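Tropomodulin (Caenorhabditis elegans, PDB 1PGV) probably caps the pointed ends of actin filaments through binding to actin and tropomyosin, so blocking both elongation and depolymerisation there. Local coordinates at residues T27-D39 against I48-L62. Numbering follows the deposited sequence. Where two conformers were deposited one is given.
Sequences TDVESCINRLRED and INNMKRVSKERIRSL
Leu62 packs as a knob into the hole formed on helix 29-37 by Val29, Cys32, Ile33 and Leu36, illustrating how one leucine can key together two helices running at 28° to each other. With CG anti to the backbone N (chi1 177°), its CD1 branch lies 3.9 Å from both Cys32 CB and Leu36 CD1. At the start of helix 29-37, Val29 meets Val54, from the loop ahead of the second helix, tip to tip through their CG2 methyls, 3.8 Å apart, while Met51 slides past Val29 and brings its CE within 3.5 Å of Thr27 O. In this C-terminal domain, a leucine-rich-repeat-like array of parallel strands and helices, helix 29-37 covers the end beside the outermost strand 45-47, with Cys32 and Leu36 also resting on Val46. At the exposed margin, bends at chi2 and chi3 turn the Arg58 guanidinium edge-on to the Glu30 carboxylate, their planes 15° apart, in a salt bridge of 2.7 Å from NH1 to OE2. Ile33 CD1 lies over one guanidinium face, offset toward the rim. Were Arg58 exchanged for alanine, Glu30 would probably lose its cationic mate across the contact and the end of Ile33 the flat group it lies against. Water 1 links Arg37 NH2 (2.8 Å) to Ser61 O.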
ATOM      1  N   THR A  27     -11.039   7.743 -14.812  1.00 38.47           N
ATOM      2  CA  THR A  27      -9.567   7.962 -14.899  1.00 37.52           C
ATOM      3  C   THR A  27      -9.012   7.485 -16.236  1.00 37.72           C
ATOM      4  O   THR A  27      -9.477   6.496 -16.801  1.00 38.33           O
ATOM      5  CB  THR A  27      -8.828   7.224 -13.758  1.00 37.57           C
ATOM      6  OG1 THR A  27      -9.229   7.775 -12.497  1.00 35.68           O
ATOM      7  CG2 THR A  27      -7.320   7.365 -13.915  1.00 36.40           C
ATOM      8  N   ASP A  28      -8.013   8.203 -16.737  1.00 37.32           N
ATOM      9  CA  ASP A  28      -7.384   7.874 -18.009  1.00 37.11           C
ATOM     10  C   ASP A  28      -6.131   7.037 -17.752  1.00 36.09           C
ATOM     11  O   ASP A  28      -5.026   7.575 -17.669  1.00 35.79           O
ATOM     12  CB  ASP A  28      -6.999   9.163 -18.738  1.00 38.20           C
ATOM     13  CG  ASP A  28      -6.573   8.920 -20.168  1.00 38.94           C
ATOM     14  OD1 ASP A  28      -5.899   7.900 -20.430  1.00 38.51           O
ATOM     15  OD2 ASP A  28      -6.901   9.764 -21.031  1.00 38.67           O
ATOM     16  N   VAL A  29      -6.307   5.722 -17.634  1.00 34.95           N
ATOM     17  CA  VAL A  29      -5.187   4.821 -17.373  1.00 33.53           C
ATOM     18  C   VAL A  29      -4.017   5.058 -18.321  1.00 33.77           C
ATOM     19  O   VAL A  29      -2.865   5.141 -17.894  1.00 31.26           O
ATOM     20  CB  VAL A  29      -5.617   3.340 -17.491  1.00 34.30           C
ATOM     21  CG1 VAL A  29      -4.421   2.431 -17.250  1.00 33.23           C
ATOM     22  CG2 VAL A  29      -6.720   3.040 -16.494  1.00 33.33           C
ATOM     23  N   GLU A  30      -4.319   5.171 -19.610  1.00 34.62           N
ATOM     24  CA  GLU A  30      -3.291   5.385 -20.618  1.00 35.04           C
ATOM     25  C   GLU A  30      -2.495   6.662 -20.353  1.00 34.94           C
ATOM     26  O   GLU A  30      -1.265   6.663 -20.421  1.00 34.24           O
ATOM     27  CB  GLU A  30      -3.936   5.446 -22.004  1.00 37.76           C
ATOM     28  CG  GLU A  30      -3.049   4.935 -23.120  1.00 41.61           C
ATOM     29  CD  GLU A  30      -2.558   3.520 -22.865  1.00 43.79           C
ATOM     30  OE1 GLU A  30      -3.375   2.666 -22.453  1.00 45.36           O
ATOM     31  OE2 GLU A  30      -1.355   3.260 -23.084  1.00 45.08           O
ATOM     32  N   SER A  31      -3.198   7.749 -20.054  1.00 34.13           N
ATOM     33  CA  SER A  31      -2.537   9.021 -19.782  1.00 33.35           C
ATOM     34  C   SER A  31      -1.681   8.920 -18.521  1.00 31.90           C
ATOM     35  O   SER A  31      -0.553   9.411 -18.486  1.00 31.69           O
ATOM     36  CB  SER A  31      -3.572  10.136 -19.618  1.00 34.32           C
ATOM     37  OG  SER A  31      -2.936  11.373 -19.350  1.00 35.43           O
ATOM     38  N   CYS A  32      -2.222   8.278 -17.489  1.00 31.63           N
ATOM     39  CA  CYS A  32      -1.495   8.108 -16.235  1.00 30.66           C
ATOM     40  C   CYS A  32      -0.189   7.354 -16.475  1.00 30.13           C
ATOM     41  O   CYS A  32       0.859   7.724 -15.945  1.00 28.57           O
ATOM     42  CB  CYS A  32      -2.355   7.353 -15.218  1.00 30.36           C
ATOM     43  SG  CYS A  32      -3.712   8.322 -14.512  1.00 30.55           S
ATOM     44  N   ILE A  33      -0.257   6.298 -17.279  1.00 30.18           N
ATOM     45  CA  ILE A  33       0.929   5.513 -17.591  1.00 29.87           C
ATOM     46  C   ILE A  33       2.003   6.403 -18.204  1.00 30.89           C
ATOM     47  O   ILE A  33       3.141   6.428 -17.737  1.00 31.43           O
ATOM     48  CB  ILE A  33       0.601   4.368 -18.580  1.00 29.89           C
ATOM     49  CG1 ILE A  33      -0.231   3.296 -17.871  1.00 28.32           C
ATOM     50  CG2 ILE A  33       1.891   3.775 -19.142  1.00 29.03           C
ATOM     51  CD1 ILE A  33      -0.694   2.171 -18.776  1.00 30.06           C
ATOM     52  N   ASN A  34       1.637   7.140 -19.247  1.00 30.89           N
ATOM     53  CA  ASN A  34       2.591   8.022 -19.910  1.00 31.70           C
ATOM     54  C   ASN A  34       3.144   9.092 -18.977  1.00 29.37           C
ATOM     55  O   ASN A  34       4.344   9.352 -18.972  1.00 28.97           O
ATOM     56  CB  ASN A  34       1.948   8.693 -21.130  1.00 34.25           C
ATOM     57  CG  ASN A  34       1.697   7.718 -22.266  1.00 36.67           C
ATOM     58  OD1 ASN A  34       2.588   6.964 -22.660  1.00 37.85           O
ATOM     59  ND2 ASN A  34       0.481   7.735 -22.803  1.00 38.33           N
ATOM     60  N   ARG A  35       2.272   9.710 -18.186  1.00 28.10           N
ATOM     61  CA  ARG A  35       2.703  10.757 -17.266  1.00 27.72           C
ATOM     62  C   ARG A  35       3.612  10.246 -16.151  1.00 27.82           C
ATOM     63  O   ARG A  35       4.618  10.874 -15.830  1.00 27.84           O
ATOM     64  CB  ARG A  35       1.484  11.469 -16.672  1.00 26.78           C
ATOM     65  CG  ARG A  35       0.687  12.260 -17.705  1.00 26.75           C
ATOM     66  CD  ARG A  35      -0.508  12.948 -17.074  1.00 24.66           C
ATOM     67  NE  ARG A  35      -0.106  13.974 -16.113  1.00 23.81           N
ATOM     68  CZ  ARG A  35      -0.942  14.566 -15.267  1.00 22.54           C
ATOM     69  NH1 ARG A  35      -2.227  14.232 -15.263  1.00 23.08           N
ATOM     70  NH2 ARG A  35      -0.496  15.490 -14.425  1.00 22.26           N
ATOM     71  N   LEU A  36       3.262   9.107 -15.560  1.00 28.40           N
ATOM     72  CA  LEU A  36       4.081   8.542 -14.489  1.00 29.58           C
ATOM     73  C   LEU A  36       5.472   8.173 -15.002  1.00 30.31           C
ATOM     74  O   LEU A  36       6.474   8.404 -14.326  1.00 30.32           O
ATOM     75  CB  LEU A  36       3.390   7.313 -13.887  1.00 29.04           C
ATOM     76  CG  LEU A  36       2.165   7.612 -13.017  1.00 28.83           C
ATOM     77  CD1 LEU A  36       1.427   6.329 -12.689  1.00 28.83           C
ATOM     78  CD2 LEU A  36       2.606   8.324 -11.745  1.00 28.64           C
ATOM     79  N   ARG A  37       5.529   7.607 -16.204  1.00 32.43           N
ATOM     80  CA  ARG A  37       6.805   7.220 -16.800  1.00 34.27           C
ATOM     81  C   ARG A  37       7.723   8.424 -16.978  1.00 34.63           C
ATOM     82  O   ARG A  37       8.939   8.318 -16.816  1.00 34.16           O
ATOM     83  CB  ARG A  37       6.585   6.558 -18.162  1.00 35.20           C
ATOM     84  CG  ARG A  37       6.007   5.160 -18.098  1.00 38.32           C
ATOM     85  CD  ARG A  37       5.820   4.590 -19.493  1.00 39.04           C
ATOM     86  NE  ARG A  37       5.334   3.214 -19.465  1.00 41.82           N
ATOM     87  CZ  ARG A  37       4.835   2.580 -20.522  1.00 41.93           C
ATOM     88  NH1 ARG A  37       4.755   3.202 -21.691  1.00 43.37           N
ATOM     89  NH2 ARG A  37       4.413   1.328 -20.410  1.00 41.27           N
ATOM     90  N   GLU A  38       7.132   9.567 -17.311  1.00 34.27           N
ATOM     91  CA  GLU A  38       7.898  10.788 -17.519  1.00 35.13           C
ATOM     92  C   GLU A  38       8.097  11.540 -16.207  1.00 34.32           C
ATOM     93  O   GLU A  38       8.583  12.671 -16.196  1.00 34.55           O
ATOM     94  CB  GLU A  38       7.185  11.685 -18.536  1.00 38.29           C
ATOM     95  CG  GLU A  38       6.934  11.004 -19.873  1.00 42.89           C
ATOM     96  CD  GLU A  38       6.239  11.906 -20.875  1.00 45.60           C
ATOM     97  OE1 GLU A  38       5.153  12.433 -20.555  1.00 48.21           O
ATOM     98  OE2 GLU A  38       6.778  12.083 -21.989  1.00 48.20           O
ATOM     99  N   ASP A  39       7.715  10.901 -15.105  1.00 32.23           N
ATOM    100  CA  ASP A  39       7.862  11.488 -13.779  1.00 30.99           C
ATOM    101  C   ASP A  39       7.190  12.861 -13.677  1.00 30.25           C
ATOM    102  O   ASP A  39       7.781  13.830 -13.195  1.00 29.45           O
ATOM    103  CB  ASP A  39       9.351  11.583 -13.426  1.00 32.24           C
ATOM    104  CG  ASP A  39       9.587  11.999 -11.991  1.00 32.91           C
ATOM    105  OD1 ASP A  39       8.752  11.662 -11.128  1.00 32.19           O
ATOM    106  OD2 ASP A  39      10.617  12.649 -11.724  1.00 35.42           O
ATOM    107  N   ILE A  48      -7.788   4.238  -9.688  1.00 26.27           N
ATOM    108  CA  ILE A  48      -8.480   3.415 -10.672  1.00 26.98           C
ATOM    109  C   ILE A  48      -9.449   2.470  -9.976  1.00 27.32           C
ATOM    110  O   ILE A  48      -9.735   1.375 -10.469  1.00 27.34           O
ATOM    111  CB  ILE A  48      -7.499   2.593 -11.538  1.00 27.37           C
ATOM    112  CG1 ILE A  48      -6.712   1.611 -10.666  1.00 26.98           C
ATOM    113  CG2 ILE A  48      -6.564   3.531 -12.287  1.00 27.77           C
ATOM    114  CD1 ILE A  48      -5.809   0.682 -11.466  1.00 25.53           C
ATOM    115  N   ASN A  49      -9.952   2.901  -8.823  1.00 27.00           N
ATOM    116  CA  ASN A  49     -10.898   2.098  -8.059  1.00 28.12           C
ATOM    117  C   ASN A  49     -12.089   1.699  -8.925  1.00 29.98           C
ATOM    118  O   ASN A  49     -12.602   2.507  -9.698  1.00 29.72           O
ATOM    119  CB  ASN A  49     -11.412   2.874  -6.840  1.00 29.58           C
ATOM    120  CG  ASN A  49     -10.360   3.042  -5.753  1.00 29.48           C
ATOM    121  OD1 ASN A  49      -9.289   2.436  -5.807  1.00 28.83           O
ATOM    122  ND2 ASN A  49     -10.670   3.858  -4.753  1.00 30.82           N
ATOM    123  N   ASN A  50     -12.511   0.442  -8.794  1.00 31.01           N
ATOM    124  CA  ASN A  50     -13.659  -0.089  -9.523  1.00 31.57           C
ATOM    125  C   ASN A  50     -13.490  -0.266 -11.029  1.00 32.64           C
ATOM    126  O   ASN A  50     -14.456  -0.570 -11.725  1.00 31.41           O
ATOM    127  CB  ASN A  50     -14.884   0.786  -9.256  1.00 31.84           C
ATOM    128  CG  ASN A  50     -15.082   1.065  -7.784  1.00 32.11           C
ATOM    129  OD1 ASN A  50     -15.214   0.145  -6.975  1.00 32.90           O
ATOM    130  ND2 ASN A  50     -15.098   2.346  -7.424  1.00 33.31           N
ATOM    131  N   MET A  51     -12.275  -0.085 -11.535  1.00 33.35           N
ATOM    132  CA  MET A  51     -12.027  -0.248 -12.963  1.00 35.75           C
ATOM    133  C   MET A  51     -11.586  -1.680 -13.277  1.00 37.56           C
ATOM    134  O   MET A  51     -10.403  -1.950 -13.477  1.00 38.78           O
ATOM    135  CB  MET A  51     -10.965   0.753 -13.433  1.00 34.50           C
ATOM    136  CG  MET A  51     -11.414   2.206 -13.329  1.00 35.14           C
ATOM    137  SD  MET A  51     -10.209   3.390 -13.969  1.00 34.61           S
ATOM    138  CE  MET A  51     -10.631   3.401 -15.714  1.00 36.38           C
ATOM    139  N   LYS A  52     -12.552  -2.592 -13.321  1.00 39.00           N
ATOM    140  CA  LYS A  52     -12.278  -4.001 -13.596  1.00 40.58           C
ATOM    141  C   LYS A  52     -12.123  -4.282 -15.089  1.00 42.39           C
ATOM    142  O   LYS A  52     -11.661  -5.355 -15.483  1.00 42.72           O
ATOM    143  CB  LYS A  52     -13.405  -4.862 -13.024  1.00 40.45           C
ATOM    144  CG  LYS A  52     -13.575  -4.726 -11.522  1.00 38.84           C
ATOM    145  CD  LYS A  52     -14.768  -5.514 -11.017  1.00 39.93           C
ATOM    146  CE  LYS A  52     -14.836  -5.482  -9.500  1.00 38.77           C
ATOM    147  NZ  LYS A  52     -16.000  -6.237  -8.961  1.00 40.14           N
ATOM    148  N   ARG A  53     -12.511  -3.310 -15.908  1.00 44.05           N
ATOM    149  CA  ARG A  53     -12.436  -3.422 -17.362  1.00 46.12           C
ATOM    150  C   ARG A  53     -10.998  -3.421 -17.869  1.00 46.31           C
ATOM    151  O   ARG A  53     -10.656  -4.151 -18.798  1.00 46.60           O
ATOM    152  CB  ARG A  53     -13.175  -2.251 -18.011  1.00 48.35           C
ATOM    153  CG  ARG A  53     -12.571  -0.903 -17.636  1.00 51.54           C
ATOM    154  CD  ARG A  53     -12.694   0.119 -18.754  1.00 53.39           C
ATOM    155  NE  ARG A  53     -11.862   1.292 -18.488  1.00 55.63           N
ATOM    156  CZ  ARG A  53     -11.734   2.328 -19.313  1.00 55.61           C
ATOM    157  NH1 ARG A  53     -12.389   2.344 -20.466  1.00 56.31           N
ATOM    158  NH2 ARG A  53     -10.947   3.345 -18.985  1.00 56.03           N
ATOM    159  N   VAL A  54     -10.165  -2.583 -17.263  1.00 45.84           N
ATOM    160  CA  VAL A  54      -8.771  -2.459 -17.662  1.00 45.58           C
ATOM    161  C   VAL A  54      -8.072  -3.806 -17.776  1.00 45.67           C
ATOM    162  O   VAL A  54      -8.146  -4.636 -16.867  1.00 45.26           O
ATOM    163  CB  VAL A  54      -7.990  -1.576 -16.666  1.00 45.41           C
ATOM    164  CG1 VAL A  54      -6.563  -1.374 -17.153  1.00 45.05           C
ATOM    165  CG2 VAL A  54      -8.694  -0.238 -16.500  1.00 45.85           C
ATOM    166  N   SER A  55      -7.397  -4.025 -18.901  1.00 45.75           N
ATOM    167  CA  SER A  55      -6.679  -5.273 -19.108  1.00 45.42           C
ATOM    168  C   SER A  55      -5.602  -5.356 -18.038  1.00 45.38           C
ATOM    169  O   SER A  55      -5.060  -4.335 -17.612  1.00 45.39           O
ATOM    170  CB  SER A  55      -6.043  -5.310 -20.499  1.00 45.40           C
ATOM    171  OG  SER A  55      -5.035  -4.327 -20.628  1.00 46.14           O
ATOM    172  N   LYS A  56      -5.291  -6.571 -17.607  1.00 44.86           N
ATOM    173  CA  LYS A  56      -4.293  -6.765 -16.569  1.00 44.44           C
ATOM    174  C   LYS A  56      -2.892  -6.357 -17.000  1.00 43.94           C
ATOM    175  O   LYS A  56      -2.045  -6.048 -16.161  1.00 43.72           O
ATOM    176  CB  LYS A  56      -4.312  -8.223 -16.104  1.00 44.50           C
ATOM    177  CG  LYS A  56      -5.708  -8.706 -15.726  1.00 44.89           C
ATOM    178  CD  LYS A  56      -6.413  -7.718 -14.795  1.00 43.68           C
ATOM    179  CE  LYS A  56      -7.896  -8.041 -14.660  1.00 44.58           C
ATOM    180  NZ  LYS A  56      -8.613  -7.094 -13.756  1.00 42.67           N
ATOM    181  N   GLU A  57      -2.640  -6.350 -18.306  1.00 43.20           N
ATOM    182  CA  GLU A  57      -1.328  -5.954 -18.793  1.00 41.76           C
ATOM    183  C   GLU A  57      -1.187  -4.446 -18.613  1.00 39.38           C
ATOM    184  O   GLU A  57      -0.094  -3.938 -18.364  1.00 38.31           O
ATOM    185  CB  GLU A  57      -1.162  -6.322 -20.268  1.00 44.55           C
ATOM    186  CG  GLU A  57       0.266  -6.185 -20.772  1.00 48.10           C
ATOM    187  CD  GLU A  57       0.422  -6.639 -22.211  1.00 51.13           C
ATOM    188  OE1 GLU A  57      -0.036  -7.759 -22.534  1.00 52.65           O
ATOM    189  OE2 GLU A  57       1.007  -5.883 -23.017  1.00 53.14           O
ATOM    190  N   ARG A  58      -2.305  -3.737 -18.736  1.00 37.98           N
ATOM    191  CA  ARG A  58      -2.315  -2.286 -18.567  1.00 37.32           C
ATOM    192  C   ARG A  58      -2.126  -1.939 -17.092  1.00 35.67           C
ATOM    193  O   ARG A  58      -1.414  -0.993 -16.748  1.00 34.22           O
ATOM    194  CB  ARG A  58      -3.636  -1.698 -19.073  1.00 38.89           C
ATOM    195  CG  ARG A  58      -3.789  -1.685 -20.589  1.00 41.81           C
ATOM    196  CD  ARG A  58      -2.850  -0.680 -21.247  1.00 43.72           C
ATOM    197  NE  ARG A  58      -1.450  -1.078 -21.155  1.00 45.89           N
ATOM    198  CZ  ARG A  58      -0.436  -0.357 -21.624  1.00 46.37           C
ATOM    199  NH1 ARG A  58      -0.667   0.806 -22.218  1.00 46.11           N
ATOM    200  NH2 ARG A  58       0.809  -0.803 -21.507  1.00 46.08           N
ATOM    201  N   ILE A  59      -2.773  -2.703 -16.219  1.00 34.96           N
ATOM    202  CA  ILE A  59      -2.643  -2.473 -14.789  1.00 34.20           C
ATOM    203  C   ILE A  59      -1.191  -2.734 -14.405  1.00 33.51           C
ATOM    204  O   ILE A  59      -0.605  -1.995 -13.613  1.00 32.02           O
ATOM    205  CB  ILE A  59      -3.583  -3.393 -13.983  1.00 35.72           C
ATOM    206  CG1 ILE A  59      -5.035  -2.969 -14.221  1.00 36.87           C
ATOM    207  CG2 ILE A  59      -3.235  -3.334 -12.497  1.00 36.83           C
ATOM    208  CD1 ILE A  59      -6.059  -3.795 -13.483  1.00 38.26           C
ATOM    209  N   ARG A  60      -0.605  -3.782 -14.979  1.00 32.39           N
ATOM    210  CA  ARG A  60       0.789  -4.100 -14.698  1.00 31.74           C
ATOM    211  C   ARG A  60       1.690  -2.975 -15.195  1.00 29.69           C
ATOM    212  O   ARG A  60       2.654  -2.607 -14.530  1.00 27.84           O
ATOM    213  CB  ARG A  60       1.201  -5.408 -15.380  1.00 35.11           C
ATOM    214  CG  ARG A  60       0.719  -6.677 -14.697  1.00 38.65           C
ATOM    215  CD  ARG A  60       1.239  -7.901 -15.451  1.00 42.83           C
ATOM    216  NE  ARG A  60       1.010  -9.153 -14.733  1.00 47.39           N
ATOM    217  CZ  ARG A  60       1.385 -10.348 -15.182  1.00 49.33           C
ATOM    218  NH1 ARG A  60       2.008 -10.454 -16.349  1.00 50.51           N
ATOM    219  NH2 ARG A  60       1.147 -11.439 -14.464  1.00 49.96           N
ATOM    220  N   SER A  61       1.378  -2.430 -16.369  1.00 28.81           N
ATOM    221  CA  SER A  61       2.179  -1.348 -16.929  1.00 27.12           C
ATOM    222  C   SER A  61       2.018  -0.064 -16.114  1.00 26.52           C
ATOM    223  O   SER A  61       2.954   0.727 -15.992  1.00 25.41           O
ATOM    224  CB  SER A  61       1.797  -1.103 -18.393  1.00 28.37           C
ATOM    225  OG  SER A  61       0.409  -0.854 -18.528  0.50 29.76           O
ATOM    226  N   LEU A  62       0.828   0.132 -15.553  1.00 25.83           N
ATOM    227  CA  LEU A  62       0.549   1.309 -14.733  1.00 24.72           C
ATOM    228  C   LEU A  62       1.402   1.254 -13.466  1.00 24.98           C
ATOM    229  O   LEU A  62       2.065   2.226 -13.105  1.00 24.57           O
ATOM    230  CB  LEU A  62      -0.933   1.350 -14.354  1.00 25.08           C
ATOM    231  CG  LEU A  62      -1.367   2.489 -13.423  1.00 24.66           C
ATOM    232  CD1 LEU A  62      -1.163   3.837 -14.120  1.00 24.95           C
ATOM    233  CD2 LEU A  62      -2.823   2.301 -13.036  1.00 24.81           C
TER
HETATM  234  O   HOH W   1       5.347   0.694 -17.861  1.00 39.76           O